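Local atomic coordinates of periplasmic divalent cation tolerance protein (Synechococcus elongatus, PDB entry 6GDX), a protein that forms a PII-like trimer that may carry or signal small molecules, with copper binding possible but a role in heavy metal tolerance not supported. Residues 42-45 with 46-50; 103-107 with 108-112; 123-126 with 127-131. All blocks are in the same frame, centred on the assembly; numbering follows the deposited sequence. Where two conformers were deposited one is given.

Contact 1 (42-45 with 46-50); sequences TEVE and AQQLA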
loop_
_atom_site.group_PDB
_atom_site.type_symbol
_atom_site.label_atom_id
_atom_site.label_comp_id
_atom_site.label_asym_id
_atom_site.label_seq_id
_atom_site.Cartn_x
_atom_site.Cartn_y
_atom_site.Cartn_z
ATOM N N THR B 42 -9.466 -14.410 -7.720
ATOM C CA THR B 42 -9.933 -13.933 -9.027
ATOM C C THR B 42 -10.560 -12.557 -8.955
ATOM O O THR B 42 -11.037 -12.101 -7.897
ATOM C CB THR B 42 -10.959 -14.886 -9.667
ATOM O OG1 THR B 42 -12.155 -14.793 -8.909
ATOM C CG2 THR B 42 -10.449 -16.334 -9.705
ATOM N N GLU B 43 -10.548 -11.876 -10.086
ATOM C CA GLU B 43 -11.209 -10.598 -10.250
ATOM C C GLU B 43 -12.686 -10.685 -9.897
ATOM O O GLU B 43 -13.183 -9.820 -9.191
ATOM C CB GLU B 43 -10.974 -10.081 -11.650
ATOM C CG GLU B 43 -11.611 -8.745 -11.919
ATOM C CD GLU B 43 -11.402 -8.278 -13.343
ATOM O OE1 GLU B 43 -11.214 -7.089 -13.524
ATOM O OE2 GLU B 43 -11.457 -9.078 -14.307
ATOM N N VAL B 44 -13.375 -11.714 -10.355
ATOM C CA VAL B 44 -14.781 -11.849 -10.002
ATOM C C VAL B 44 -14.987 -11.969 -8.492
ATOM O O VAL B 44 -15.867 -11.341 -7.936
ATOM C CB VAL B 44 -15.397 -13.065 -10.749
ATOM C CG1 VAL B 44 -16.751 -13.465 -10.154
ATOM C CG2 VAL B 44 -15.515 -12.778 -12.247
ATOM N N GLU B 45 -14.186 -12.794 -7.848
ATOM C CA GLU B 45 -14.287 -12.904 -6.401
ATOM C C GLU B 45 -14.106 -11.547 -5.708
ATOM O O GLU B 45 -14.821 -11.211 -4.758
ATOM C CB GLU B 45 -13.227 -13.855 -5.826
ATOM C CG GLU B 45 -13.477 -15.330 -6.047
ATOM C CD GLU B 45 -12.287 -16.210 -5.661
ATOM O OE1 GLU B 45 -11.143 -15.723 -5.482
ATOM O OE2 GLU B 45 -12.496 -17.452 -5.510
ATOM N N ALA B 46 -13.108 -10.819 -6.164
ATOM C CA ALA B 46 -12.809 -9.539 -5.549
ATOM C C ALA B 46 -13.943 -8.549 -5.745
ATOM O O ALA B 46 -14.324 -7.843 -4.818
ATOM C CB ALA B 46 -11.527 -8.983 -6.100
ATOM N N GLN B 47 -14.482 -8.496 -6.963
ATOM C CA GLN B 47 -15.558 -7.551 -7.265
ATOM C C GLN B 47 -16.797 -7.875 -6.400
ATOM O O GLN B 47 -17.436 -6.987 -5.869
ATOM C CB GLN B 47 -15.904 -7.621 -8.757
ATOM C CG GLN B 47 -14.835 -7.072 -9.656
ATOM C CD GLN B 47 -15.083 -7.342 -11.113
ATOM O OE1 GLN B 47 -15.763 -8.316 -11.476
ATOM N NE2 GLN B 47 -14.533 -6.494 -11.978
ATOM N N GLN B 48 -17.113 -9.149 -6.273
ATOM C CA GLN B 48 -18.264 -9.560 -5.504
ATOM C C GLN B 48 -18.096 -9.269 -4.023
ATOM O O GLN B 48 -19.040 -8.793 -3.345
ATOM C CB GLN B 48 -18.562 -11.030 -5.771
ATOM C CG GLN B 48 -19.116 -11.238 -7.186
ATOM C CD GLN B 48 -19.480 -12.673 -7.521
ATOM O OE1 GLN B 48 -19.389 -13.565 -6.680
ATOM N NE2 GLN B 48 -19.916 -12.899 -8.762
ATOM N N LEU B 49 -16.912 -9.550 -3.490
ATOM C CA LEU B 49 -16.671 -9.326 -2.065
ATOM C C LEU B 49 -16.669 -7.836 -1.762
ATOM O O LEU B 49 -17.194 -7.412 -0.737
ATOM C CB LEU B 49 -15.358 -9.961 -1.657
ATOM C CG LEU B 49 -15.040 -10.076 -0.181
ATOM C CD1 LEU B 49 -16.026 -11.007 0.495
ATOM C CD2 LEU B 49 -13.608 -10.567 0.020
ATOM N N ALA B 50 -16.051 -7.054 -2.648
ATOM C CA ALA B 50 -16.010 -5.617 -2.453
ATOM C C ALA B 50 -17.417 -5.029 -2.433
ATOM O O ALA B 50 -17.761 -4.236 -1.560
ATOM C CB ALA B 50 -15.189 -4.976 -3.537
#

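Contact 2 (103-107 with 108-112); sequences SQHPY and ALPEC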
loop_
_atom_site.group_PDB
_atom_site.type_symbol
_atom_site.label_atom_id
_atom_site.label_comp_id
_atom_site.label_asym_id
_atom_site.label_seq_id
_atom_site.Cartn_x
_atom_site.Cartn_y
_atom_site.Cartn_z
ATOM N N SER B 103 -16.693 -15.302 7.370
ATOM C CA SER B 103 -17.761 -16.051 6.708
ATOM C C SER B 103 -17.830 -15.888 5.202
ATOM O O SER B 103 -18.279 -16.797 4.525
ATOM C CB SER B 103 -19.136 -15.673 7.295
ATOM O OG SER B 103 -19.508 -14.344 7.002
ATOM N N GLN B 104 -17.446 -14.726 4.683
ATOM C CA GLN B 104 -17.671 -14.361 3.298
ATOM C C GLN B 104 -16.438 -14.468 2.416
ATOM O O GLN B 104 -16.578 -14.598 1.197
ATOM C CB GLN B 104 -18.241 -12.930 3.202
ATOM C CG GLN B 104 -19.542 -12.736 3.968
ATOM C CD GLN B 104 -20.602 -13.720 3.537
ATOM O OE1 GLN B 104 -20.876 -13.838 2.351
ATOM N NE2 GLN B 104 -21.157 -14.479 4.490
ATOM N N HIS B 105 -15.239 -14.422 2.998
ATOM C CA HIS B 105 -14.038 -14.477 2.160
ATOM C C HIS B 105 -13.953 -15.866 1.518
ATOM O O HIS B 105 -14.284 -16.878 2.163
ATOM C CB HIS B 105 -12.823 -14.252 3.039
ATOM C CG HIS B 105 -11.573 -13.956 2.286
ATOM N ND1 HIS B 105 -10.889 -14.875 1.516
ATOM C CD2 HIS B 105 -10.870 -12.803 2.229
ATOM C CE1 HIS B 105 -9.798 -14.290 1.041
ATOM N NE2 HIS B 105 -9.760 -13.036 1.467
ATOM N N PRO B 106 -13.495 -15.962 0.261
ATOM C CA PRO B 106 -13.388 -17.292 -0.368
ATOM C C PRO B 106 -12.317 -18.246 0.207
ATOM O O PRO B 106 -12.394 -19.439 0.011
ATOM C CB PRO B 106 -13.094 -16.967 -1.846
ATOM C CG PRO B 106 -12.502 -15.614 -1.809
ATOM C CD PRO B 106 -13.206 -14.881 -0.706
ATOM N N TYR B 107 -11.313 -17.716 0.896
ATOM C CA TYR B 107 -10.230 -18.531 1.436
ATOM C C TYR B 107 -10.543 -18.890 2.885
ATOM O O TYR B 107 -11.083 -18.076 3.634
ATOM C CB TYR B 107 -8.891 -17.768 1.480
ATOM C CG TYR B 107 -8.245 -17.412 0.151
ATOM C CD1 TYR B 107 -8.802 -17.769 -1.081
ATOM C CD2 TYR B 107 -7.049 -16.737 0.153
ATOM C CE1 TYR B 107 -8.163 -17.442 -2.266
ATOM C CE2 TYR B 107 -6.399 -16.407 -1.022
ATOM C CZ TYR B 107 -6.950 -16.761 -2.228
ATOM O OH TYR B 107 -6.291 -16.406 -3.393
ATOM N N ALA B 108 -10.137 -20.095 3.281
ATOM C CA ALA B 108 -10.283 -20.539 4.678
ATOM C C ALA B 108 -9.391 -19.765 5.637
ATOM O O ALA B 108 -9.777 -19.551 6.772
ATOM C CB ALA B 108 -10.040 -22.036 4.809
ATOM N N LEU B 109 -8.213 -19.341 5.183
ATOM C CA LEU B 109 -7.278 -18.583 6.026
ATOM C C LEU B 109 -6.782 -17.389 5.211
ATOM O O LEU B 109 -5.736 -17.425 4.570
ATOM C CB LEU B 109 -6.122 -19.471 6.468
ATOM C CG LEU B 109 -5.393 -19.011 7.740
ATOM C CD1 LEU B 109 -4.248 -19.969 8.029
ATOM C CD2 LEU B 109 -4.853 -17.588 7.674
ATOM N N PRO B 110 -7.585 -16.320 5.168
ATOM C CA PRO B 110 -7.243 -15.175 4.370
ATOM C C PRO B 110 -6.094 -14.350 4.945
ATOM O O PRO B 110 -5.916 -14.272 6.177
ATOM C CB PRO B 110 -8.515 -14.310 4.434
ATOM C CG PRO B 110 -9.562 -15.034 5.112
ATOM C CD PRO B 110 -8.929 -16.204 5.784
ATOM N N GLU B 111 -5.356 -13.658 4.086
ATOM C CA GLU B 111 -4.513 -12.549 4.524
ATOM C C GLU B 111 -5.360 -11.575 5.312
ATOM O O GLU B 111 -6.513 -11.291 4.973
ATOM C CB GLU B 111 -3.871 -11.815 3.327
ATOM C CG GLU B 111 -3.123 -10.505 3.662
ATOM C CD GLU B 111 -2.524 -9.785 2.439
ATOM O OE1 GLU B 111 -3.023 -8.666 2.044
ATOM O OE2 GLU B 111 -1.508 -10.309 1.882
ATOM N N CYS B 112 -4.798 -11.046 6.374
ATOM C CA CYS B 112 -5.446 -9.983 7.129
ATOM C C CYS B 112 -4.369 -9.105 7.720
ATOM O O CYS B 112 -3.681 -9.516 8.660
ATOM C CB CYS B 112 -6.313 -10.546 8.237
ATOM S SG CYS B 112 -7.101 -9.251 9.236
#

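Contact 3 (123-126 with 127-131); sequences AYRD and WLRSS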
loop_
_atom_site.group_PDB
_atom_site.type_symbol
_atom_site.label_atom_id
_atom_site.label_comp_id
_atom_site.label_asym_id
_atom_site.label_seq_id
_atom_site.Cartn_x
_atom_site.Cartn_y
_atom_site.Cartn_z
ATOM N N ALA B 123 -12.407 16.641 4.618
ATOM C CA ALA B 123 -13.458 16.217 3.702
ATOM C C ALA B 123 -13.494 14.715 3.482
ATOM O O ALA B 123 -14.568 14.111 3.474
ATOM C CB ALA B 123 -13.336 16.937 2.363
ATOM N N TYR B 124 -12.322 14.103 3.292
ATOM C CA TYR B 124 -12.265 12.666 3.032
ATOM C C TYR B 124 -12.674 11.884 4.279
ATOM O O TYR B 124 -13.450 10.921 4.215
ATOM C CB TYR B 124 -10.895 12.229 2.524
ATOM C CG TYR B 124 -10.879 10.766 2.223
ATOM C CD1 TYR B 124 -11.360 10.257 1.044
ATOM C CD2 TYR B 124 -10.358 9.856 3.154
ATOM C CE1 TYR B 124 -11.322 8.876 0.814
ATOM C CE2 TYR B 124 -10.359 8.500 2.941
ATOM C CZ TYR B 124 -10.816 8.024 1.763
ATOM O OH TYR B 124 -10.822 6.641 1.596
ATOM N N ARG B 125 -12.118 12.268 5.431
ATOM C CA ARG B 125 -12.486 11.572 6.657
ATOM C C ARG B 125 -13.986 11.681 6.909
ATOM O O ARG B 125 -14.621 10.695 7.276
ATOM C CB ARG B 125 -11.706 12.067 7.869
ATOM C CG ARG B 125 -12.238 11.510 9.183
ATOM C CD ARG B 125 -11.284 11.736 10.329
ATOM N NE ARG B 125 -11.851 11.244 11.581
ATOM C CZ ARG B 125 -12.679 11.935 12.346
ATOM N NH1 ARG B 125 -13.115 11.380 13.454
ATOM N NH2 ARG B 125 -13.075 13.151 12.000
ATOM N N ASP B 126 -14.555 12.875 6.717
ATOM C CA ASP B 126 -15.984 13.036 6.910
ATOM C C ASP B 126 -16.805 12.197 5.930
ATOM O O ASP B 126 -17.810 11.615 6.330
ATOM C CB ASP B 126 -16.375 14.506 6.765
ATOM C CG ASP B 126 -15.903 15.371 7.929
ATOM O OD1 ASP B 126 -15.422 14.846 8.962
ATOM O OD2 ASP B 126 -16.029 16.613 7.810
ATOM N N TRP B 127 -16.371 12.108 4.669
ATOM C CA TRP B 127 -17.043 11.252 3.690
ATOM C C TRP B 127 -17.017 9.794 4.143
ATOM O O TRP B 127 -18.016 9.071 4.124
ATOM C CB TRP B 127 -16.430 11.408 2.288
ATOM C CG TRP B 127 -16.881 10.293 1.414
ATOM C CD1 TRP B 127 -18.088 10.145 0.797
ATOM C CD2 TRP B 127 -16.184 9.074 1.176
ATOM N NE1 TRP B 127 -18.154 8.921 0.170
ATOM C CE2 TRP B 127 -16.996 8.240 0.403
ATOM C CE3 TRP B 127 -14.925 8.616 1.544
ATOM C CZ2 TRP B 127 -16.584 6.958 0.013
ATOM C CZ3 TRP B 127 -14.532 7.349 1.184
ATOM C CH2 TRP B 127 -15.351 6.546 0.425
ATOM N N LEU B 128 -15.842 9.343 4.563
ATOM C CA LEU B 128 -15.663 7.947 4.925
ATOM C C LEU B 128 -16.564 7.608 6.109
ATOM O O LEU B 128 -17.342 6.631 6.058
ATOM C CB LEU B 128 -14.173 7.676 5.206
ATOM C CG LEU B 128 -13.772 6.225 5.343
ATOM C CD1 LEU B 128 -12.271 6.092 5.153
ATOM C CD2 LEU B 128 -14.178 5.667 6.686
ATOM N N ARG B 129 -16.486 8.429 7.148
ATOM C CA ARG B 129 -17.310 8.195 8.335
ATOM C C ARG B 129 -18.804 8.284 8.042
ATOM O O ARG B 129 -19.585 7.425 8.487
ATOM C CB ARG B 129 -16.952 9.186 9.428
ATOM C CG ARG B 129 -15.534 9.035 9.932
ATOM C CD ARG B 129 -15.267 9.605 11.306
ATOM N NE ARG B 129 -14.617 8.553 12.065
ATOM C CZ ARG B 129 -15.217 7.665 12.860
ATOM N NH1 ARG B 129 -14.468 6.749 13.411
ATOM N NH2 ARG B 129 -16.524 7.702 13.140
ATOM N N SER B 130 -19.205 9.269 7.256
ATOM C CA SER B 130 -20.652 9.397 6.949
ATOM C C SER B 130 -21.182 8.280 6.040
ATOM O O SER B 130 -22.383 7.968 6.048
ATOM C CB SER B 130 -20.969 10.757 6.357
ATOM O OG SER B 130 -20.350 10.949 5.130
ATOM N N SER B 131 -20.307 7.644 5.267
ATOM C CA SER B 131 -20.699 6.506 4.455
ATOM C C SER B 131 -21.054 5.275 5.224
ATOM O O SER B 131 -21.687 4.380 4.654
ATOM C CB SER B 131 -19.568 6.116 3.539
ATOM O OG SER B 131 -19.460 7.119 2.614
#

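Contact 1 (42-45 with 46-50)
Ala-46 N bonds to Thr-42 O at 3.0 Å, and three more i to i+4 bonds follow, from Gln-47, Gln-48 and Leu-49 back to Glu-43, Val-44 and Glu-45, so these residues form the first turns of helix 43-55. Ahead of the helix, Thr-42 is the N-cap. Its OG1 accepts from Glu-45 N at 3.0 Å, with an N-H...O angle of 164°. Glu-45 answers with its carboxylate: OE1 accepts from Thr-42 N at 3.1 Å, and the donor comes from above the carboxylate plane. The two reciprocal bonds make a capping box. OE1 also takes a bond from Ser-41 N, so two backbone donors grip it at the helix start, where the helix dipole would tend to stabilise a negative charge. Next to the box, Glu-43 and Gln-47 cross at an angle. Glu-43 CG, anti to the backbone N (chi1 -179°), lies beside the carbonyl carbon and comes 3.7 Å from Gln-47 NE2 in the next turn. Gln-47 NE2 gives its bond to Gln-68 OE1 of the second subunit, and Glu-43 OE1 has a weak bond with NE2 of that same residue. On the exposed face, Val-44 and Gln-48 run alongside each other, and Val-44 CG1 meets Gln-48 NE2 at 3.5 Å. The buried face carries Ala-46 and Leu-49, which pack on Val-40 and Met-85 of the sheet.

Contact 2 (103-107 with 108-112)
Ala-108 follows Tyr-107 directly and continues the turn that leaves helix 91-104. Its CB lies 3.7 Å from Tyr-107 C, a contact of chain neighbours. Leu-109 carries its side chain away from the 103-107 segment and packs on Ala-123 of the third subunit. Its carbonyl O bonds to a bound Bis-Tris. Pro-110 brings the chain back and makes the main side-chain contact. Its CB sits over one face of the His-105 imidazole, 3.5 Å from the ring centroid and only 9° off the normal. This is a CH-pi contact. CG of the same proline extends over the ring's inner end, 3.6 Å from His-105 CG, while Pro-110 CD rests 3.6 Å from Tyr-107 O. The imidazole is held in its own plane as well. His-105 ND1 accepts from Tyr-107 N at 2.9 Å, the donor lying just 2° out of the ring plane and the bond nearly straight at 167°. At the far side of the ring, NE2 is hydrogen-bonded with Thr-38 OG1. Both ring nitrogens are thus engaged, which fixes the ring's rotation under the proline. Beyond Pro-110, Glu-111 O bonds with the same Thr-38 hydroxyl, and Cys-112 O reaches Ser-120 OG of the third subunit. The loop links helix 91-104 to strand 113-115, with His-105 and Pro-110 against strand 33-40 and Pro-106 against Glu-45 of helix 43-55.

Contact 3 (123-126 with 127-131)
Trp-127 N bonds to Ala-123 O at 2.9 Å, and the same helical spacing links Leu-128 to Tyr-124 and Arg-129 to Arg-125. Tyr-124 CG is anti to the backbone N (chi1 -178°) and lies beside the carbonyl carbon, and the ring reaches Trp-127 and Leu-128. Its CE1 meets Trp-127 CZ3 at 3.6 Å. The two rings meet obliquely, planes 43° apart. On the other side of the ring's long axis, Tyr-124 CE2 touches Leu-128 CD1 at 3.8 Å. These side chains belong to helix 122-131, the C-terminal helix of this ferredoxin-like subunit. Leu-128 packs on Lys-88 and Thr-90, while Trp-127 NE1 bonds to Arg-72 O of the second subunit and its ring meets Trp-73 of that subunit. On another flank, in one of the two conformers of Arg-125, Arg-125 and Arg-129 run side by side. Arg-129 CD lies over one face of the Arg-125 guanidinium, and the bend at chi3 (129°) turns NE off beyond it. Arg-125 NH1 and Arg-129 NE come within 3.5 Å, but Arg-129 NH1 has a salt bridge to Glu-92 OE1, which would ease the repulsion. Towards the C-terminus, Ser-131 OG bonds to Trp-127 O at 2.9 Å from above the carbonyl plane. Ser-131 N reaches that oxygen from the opposite face. The same hydroxyl oxygen also lies over one face of the indole, off centre toward the rim.

Overall arrangement
Contacts 1 and 2 are neighbours in the fold, with centres 12 Å apart. Leu-49 CD1 lies 3.7 Å from Gln-104 O, and Glu-45 OE2 is 3.7 Å from Pro-106 CB, so the start of helix 43-55 leans on the end of helix 91-104 and the turn that follows. Contact 3 stands apart. Its centre is 24 Å from that of contact 1 and 27 Å from that of contact 2. Contacts 1 and 3 both touch the second subunit, contact 2 the third. Across subunits, Ala-123 and Trp-127 of contact 3 pack on Leu-109 of the second subunit. Tyr-107 and Tyr-124 each lie about 4 Å from a bound Bis-Tris, not necessarily the same one; such molecules, probably from the crystallisation liquor, may mark pockets.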